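Local coordinates for serine protease pet (Escherichia coli, PDB 4OM9), which is a secreted autotransporter enterotoxin of enteroaggregative E. coli and acts as a serine protease, with alpha-fodrin its probable target in host cells, at residues L514-G518 with L593-A599; I646-F651 with D666-V670. All blocks are in the same frame, centred on the assembly; numbering follows the deposited sequence.

Interaction 1: residues L514-G518 with L593-A599; sequences LVMQG and LSIARNA
L514-M516 and L593-I595 run as parallel strands, their axes 4.9 Å apart and their directions 12° apart, with L514 level with L593. Three backbone bonds join them: S594 N to L514 O, M516 N to S594 O (2.9 Å) and A596 N to M516 O (2.8 Å). Past the strands, a type II turn at A596-A599 returns the chain, and G518 N donates to R597 O at 2.8 Å. On the inner face, L514 and L593 lie side by side. L593 CG is anti to the backbone N (chi1 174°), which puts L593 CD1 alongside L514 CD2 at 3.8 Å. M516 extends along the same face, and F581, F583 and L586 pack on it. On the other face, V515 CG2 meets S594 CB at 4.1 Å. A water bridges L514 O and S594 OG. Q517 CB rests on A596 CB at 3.8 Å, while its amide turns away to Y620 and D499. R597 NE holds N598 OD1 in the guanidinium plane at 3.0 Å, and its NH1 bonds S645 OG. In-register parallel bridges, with leucines stacked on successive coils, are those of a right-handed beta-helix. Backbone bonds and apolar packing hold the strands, and no salt bridge crosses between them.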
loop_
_atom_site.group_PDB
_atom_site.type_symbol
_atom_site.label_atom_id
_atom_site.label_comp_id
_atom_site.label_asym_id
_atom_site.label_seq_id
_atom_site.Cartn_x
_atom_site.Cartn_y
_atom_site.Cartn_z
ATOM N N LEU A 514 7.862 -5.225 14.451
ATOM C CA LEU A 514 6.960 -5.149 13.327
ATOM C C LEU A 514 7.215 -3.851 12.556
ATOM O O LEU A 514 7.458 -2.787 13.146
ATOM C CB LEU A 514 5.503 -5.208 13.775
ATOM C CG LEU A 514 4.535 -5.368 12.595
ATOM C CD1 LEU A 514 4.485 -6.829 12.168
ATOM C CD2 LEU A 514 3.153 -4.869 12.940
ATOM N N VAL A 515 7.156 -3.968 11.236
ATOM C CA VAL A 515 7.307 -2.849 10.319
ATOM C C VAL A 515 6.184 -2.875 9.304
ATOM O O VAL A 515 5.945 -3.899 8.651
ATOM C CB VAL A 515 8.637 -2.894 9.576
ATOM C CG1 VAL A 515 8.661 -1.840 8.490
ATOM C CG2 VAL A 515 9.780 -2.687 10.561
ATOM N N MET A 516 5.462 -1.768 9.224
ATOM C CA MET A 516 4.472 -1.565 8.189
ATOM C C MET A 516 4.987 -0.476 7.246
ATOM O O MET A 516 5.413 0.611 7.691
ATOM C CB MET A 516 3.117 -1.165 8.781
ATOM C CG MET A 516 2.508 -2.148 9.760
ATOM S SD MET A 516 1.096 -1.371 10.575
ATOM C CE MET A 516 0.569 -2.664 11.688
ATOM N N GLN A 517 4.949 -0.772 5.952
ATOM C CA GLN A 517 5.440 0.146 4.932
ATOM C C GLN A 517 4.779 -0.126 3.603
ATOM O O GLN A 517 4.198 -1.202 3.403
ATOM C CB GLN A 517 6.960 0.026 4.769
ATOM C CG GLN A 517 7.395 -1.328 4.197
ATOM C CD GLN A 517 8.802 -1.310 3.606
ATOM O OE1 GLN A 517 9.791 -1.075 4.312
ATOM N NE2 GLN A 517 8.896 -1.590 2.299
ATOM N N GLY A 518 4.904 0.831 2.681
ATOM C CA GLY A 518 4.466 0.621 1.314
ATOM C C GLY A 518 5.384 -0.330 0.552
ATOM O O GLY A 518 6.386 -0.823 1.076
ATOM N N LEU A 593 7.363 -0.881 16.938
ATOM C CA LEU A 593 6.484 -0.753 15.806
ATOM C C LEU A 593 6.944 0.442 14.979
ATOM O O LEU A 593 7.075 1.541 15.503
ATOM C CB LEU A 593 5.044 -0.584 16.270
ATOM C CG LEU A 593 4.012 -0.285 15.195
ATOM C CD1 LEU A 593 3.958 -1.403 14.180
ATOM C CD2 LEU A 593 2.671 -0.084 15.840
ATOM N N SER A 594 7.211 0.203 13.700
ATOM C CA SER A 594 7.604 1.249 12.770
ATOM C C SER A 594 6.591 1.351 11.637
ATOM O O SER A 594 6.232 0.348 10.998
ATOM C CB SER A 594 8.994 0.982 12.174
ATOM O OG SER A 594 9.957 0.769 13.182
ATOM N N ILE A 595 6.120 2.565 11.404
ATOM C CA ILE A 595 5.335 2.853 10.235
ATOM C C ILE A 595 6.231 3.698 9.352
ATOM O O ILE A 595 6.679 4.786 9.756
ATOM C CB ILE A 595 4.033 3.588 10.566
ATOM C CG1 ILE A 595 3.155 2.706 11.453
ATOM C CG2 ILE A 595 3.296 3.957 9.282
ATOM C CD1 ILE A 595 1.986 3.441 12.066
ATOM N N ALA A 596 6.516 3.170 8.164
ATOM C CA ALA A 596 7.463 3.772 7.248
ATOM C C ALA A 596 6.728 4.236 6.004
ATOM O O ALA A 596 5.503 4.275 5.990
ATOM C CB ALA A 596 8.576 2.792 6.892
ATOM N N ARG A 597 7.485 4.611 4.983
ATOM C CA ARG A 597 6.941 5.389 3.867
ATOM C C ARG A 597 5.783 4.671 3.171
ATOM O O ARG A 597 5.814 3.466 2.976
ATOM C CB ARG A 597 8.048 5.724 2.860
ATOM C CG ARG A 597 8.744 4.510 2.251
ATOM C CD ARG A 597 9.514 4.910 0.994
ATOM N NE ARG A 597 8.716 5.796 0.141
ATOM C CZ ARG A 597 9.230 6.640 -0.754
ATOM N NH1 ARG A 597 10.542 6.702 -0.918
ATOM N NH2 ARG A 597 8.434 7.414 -1.484
ATOM N N ASN A 598 4.740 5.424 2.850
ATOM C CA ASN A 598 3.602 4.894 2.106
ATOM C C ASN A 598 2.825 3.774 2.811
ATOM O O ASN A 598 2.194 2.954 2.158
ATOM C CB ASN A 598 4.070 4.405 0.735
ATOM C CG ASN A 598 4.583 5.526 -0.124
ATOM O OD1 ASN A 598 5.754 5.911 -0.038
ATOM N ND2 ASN A 598 3.704 6.073 -0.953
ATOM N N ALA A 599 2.877 3.744 4.137
ATOM C CA ALA A 599 1.896 2.994 4.903
ATOM C C ALA A 599 0.764 3.928 5.339
ATOM O O ALA A 599 0.997 5.051 5.783
ATOM C CB ALA A 599 2.533 2.324 6.119
HETATM O O HOH W 1 10.010 -2.040 13.955
#

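Interaction 2: residues I646-F651 with D666-V670; sequences IGESKF and DKAIV
F651 and V670 meet in neighbouring parallel strands, 649-651 and 668-670, which lie 4.6 Å apart at their axes. F651 points to the buried face, and its ring, swung opposite the backbone N (chi1 177°), presents CD2 to V670. V670 CG1 comes to the ring edge, near its plane, 4.1 Å from F651 CD2. I614 touches both side chains, and V601 and I605 also pack on F651. S649 lies on this face too. Its OG sits between the backbone N and the carbonyl carbon (chi1 66°), close to A668 CB. The strands are joined by two backbone bonds. I669 N to S649 O is short and straight, at 2.7 Å. F651 N to I669 O is longer, at 3.2 Å, and more bent, at 140°. This stacking of parallel strands from successive coils is that of the beta-helix of autotransporter passenger domains. On the other face, K650 and I669 are partly exposed. K650 NZ forms a salt bridge with E648 OE2 at 2.7 Å, coming to it from above the carboxylate plane. At the loop end, K667 and I646 cross at about a right angle, with I646 CG2 3.8 Å from K667 CD. K667 NZ makes a weak salt bridge of 3.4 Å with D666 OD2.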
loop_
_atom_site.group_PDB
_atom_site.type_symbol
_atom_site.label_atom_id
_atom_site.label_comp_id
_atom_site.label_asym_id
_atom_site.label_seq_id
_atom_site.Cartn_x
_atom_site.Cartn_y
_atom_site.Cartn_z
ATOM N N ILE A 646 12.446 8.496 2.464
ATOM C CA ILE A 646 11.451 9.306 3.138
ATOM C C ILE A 646 10.265 9.520 2.214
ATOM O O ILE A 646 10.437 9.822 1.039
ATOM C CB ILE A 646 12.068 10.656 3.594
ATOM C CG1 ILE A 646 13.243 10.386 4.538
ATOM C CG2 ILE A 646 11.024 11.556 4.254
ATOM C CD1 ILE A 646 14.479 11.222 4.255
ATOM N N GLY A 647 9.067 9.320 2.752
ATOM C CA GLY A 647 7.834 9.511 2.017
ATOM C C GLY A 647 6.690 9.662 2.998
ATOM O O GLY A 647 6.848 9.411 4.190
ATOM N N GLU A 648 5.535 10.073 2.497
ATOM C CA GLU A 648 4.364 10.285 3.330
ATOM C C GLU A 648 3.920 9.014 4.051
ATOM O O GLU A 648 3.946 7.928 3.475
ATOM C CB GLU A 648 3.233 10.823 2.470
ATOM C CG GLU A 648 1.870 10.756 3.080
ATOM C CD GLU A 648 0.843 11.465 2.226
ATOM O OE1 GLU A 648 1.015 12.679 1.959
ATOM O OE2 GLU A 648 -0.131 10.808 1.812
ATOM N N SER A 649 3.530 9.155 5.320
ATOM C CA SER A 649 2.960 8.048 6.083
ATOM C C SER A 649 1.772 8.506 6.925
ATOM O O SER A 649 1.708 9.666 7.350
ATOM C CB SER A 649 4.016 7.424 6.984
ATOM O OG SER A 649 4.414 8.346 7.983
ATOM N N LYS A 650 0.837 7.603 7.185
ATOM C CA LYS A 650 -0.369 7.995 7.909
ATOM C C LYS A 650 -0.719 7.088 9.084
ATOM O O LYS A 650 -0.847 5.865 8.925
ATOM C CB LYS A 650 -1.576 8.035 6.974
ATOM C CG LYS A 650 -1.561 9.107 5.927
ATOM C CD LYS A 650 -2.969 9.262 5.388
ATOM C CE LYS A 650 -3.074 10.387 4.359
ATOM N NZ LYS A 650 -2.378 10.043 3.095
ATOM N N PHE A 651 -0.908 7.690 10.252
ATOM C CA PHE A 651 -1.540 6.960 11.339
ATOM C C PHE A 651 -2.784 7.689 11.813
ATOM O O PHE A 651 -2.787 8.912 12.002
ATOM C CB PHE A 651 -0.602 6.723 12.524
ATOM C CG PHE A 651 -1.281 6.032 13.668
ATOM C CD1 PHE A 651 -1.607 4.680 13.579
ATOM C CD2 PHE A 651 -1.655 6.732 14.802
ATOM C CE1 PHE A 651 -2.259 4.051 14.611
ATOM C CE2 PHE A 651 -2.308 6.107 15.842
ATOM C CZ PHE A 651 -2.612 4.771 15.755
ATOM N N ASP A 666 9.293 13.147 9.760
ATOM C CA ASP A 666 9.001 13.972 8.600
ATOM C C ASP A 666 7.974 13.339 7.650
ATOM O O ASP A 666 8.018 12.138 7.380
ATOM C CB ASP A 666 10.304 14.274 7.857
ATOM C CG ASP A 666 10.140 15.364 6.823
ATOM O OD1 ASP A 666 9.137 16.103 6.896
ATOM O OD2 ASP A 666 11.012 15.477 5.937
ATOM N N LYS A 667 7.029 14.161 7.197
ATOM C CA LYS A 667 6.003 13.794 6.218
ATOM C C LYS A 667 4.898 12.865 6.763
ATOM O O LYS A 667 3.924 12.597 6.064
ATOM C CB LYS A 667 6.654 13.166 4.975
ATOM C CG LYS A 667 7.552 14.140 4.200
ATOM C CD LYS A 667 8.044 13.543 2.877
ATOM C CE LYS A 667 8.776 14.588 2.026
ATOM N NZ LYS A 667 9.889 15.242 2.777
ATOM N N ALA A 668 5.026 12.407 8.008
ATOM C CA ALA A 668 3.952 11.633 8.630
ATOM C C ALA A 668 2.737 12.516 8.927
ATOM O O ALA A 668 2.872 13.669 9.322
ATOM C CB ALA A 668 4.441 10.954 9.915
ATOM N N ILE A 669 1.548 11.965 8.721
ATOM C CA ILE A 669 0.314 12.647 9.082
ATOM C C ILE A 669 -0.490 11.779 10.038
ATOM O O ILE A 669 -1.101 10.775 9.637
ATOM C CB ILE A 669 -0.537 12.986 7.859
ATOM C CG1 ILE A 669 0.274 13.844 6.885
ATOM C CG2 ILE A 669 -1.813 13.691 8.292
ATOM C CD1 ILE A 669 -0.478 14.261 5.645
ATOM N N VAL A 670 -0.469 12.192 11.303
ATOM C CA VAL A 670 -1.143 11.522 12.395
ATOM C C VAL A 670 -2.430 12.209 12.830
ATOM O O VAL A 670 -2.445 13.427 13.054
ATOM C CB VAL A 670 -0.229 11.435 13.611
ATOM C CG1 VAL A 670 -0.945 10.744 14.757
ATOM C CG2 VAL A 670 1.067 10.719 13.249
#

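Interactions 1 and 2 follow one another along the chain and lie about 10 Å apart, centre to centre, in the stacked coils of the beta-helix. They meet directly. The turn at 596-599 of interaction 1 lies against 646-651 of interaction 2, where N598 N to E648 O and A599 O to K650 N are probable backbone hydrogen bonds. V601 and I605 of strand 599-608 pack against side chains of both. Interaction 1 is mostly buried, with aliphatic contacts and four backbone bonds. Interaction 2 is buried only in part. It has two backbone bonds, and its more open side chains, E648 with K650 and D666 with K667, pair within their own segments.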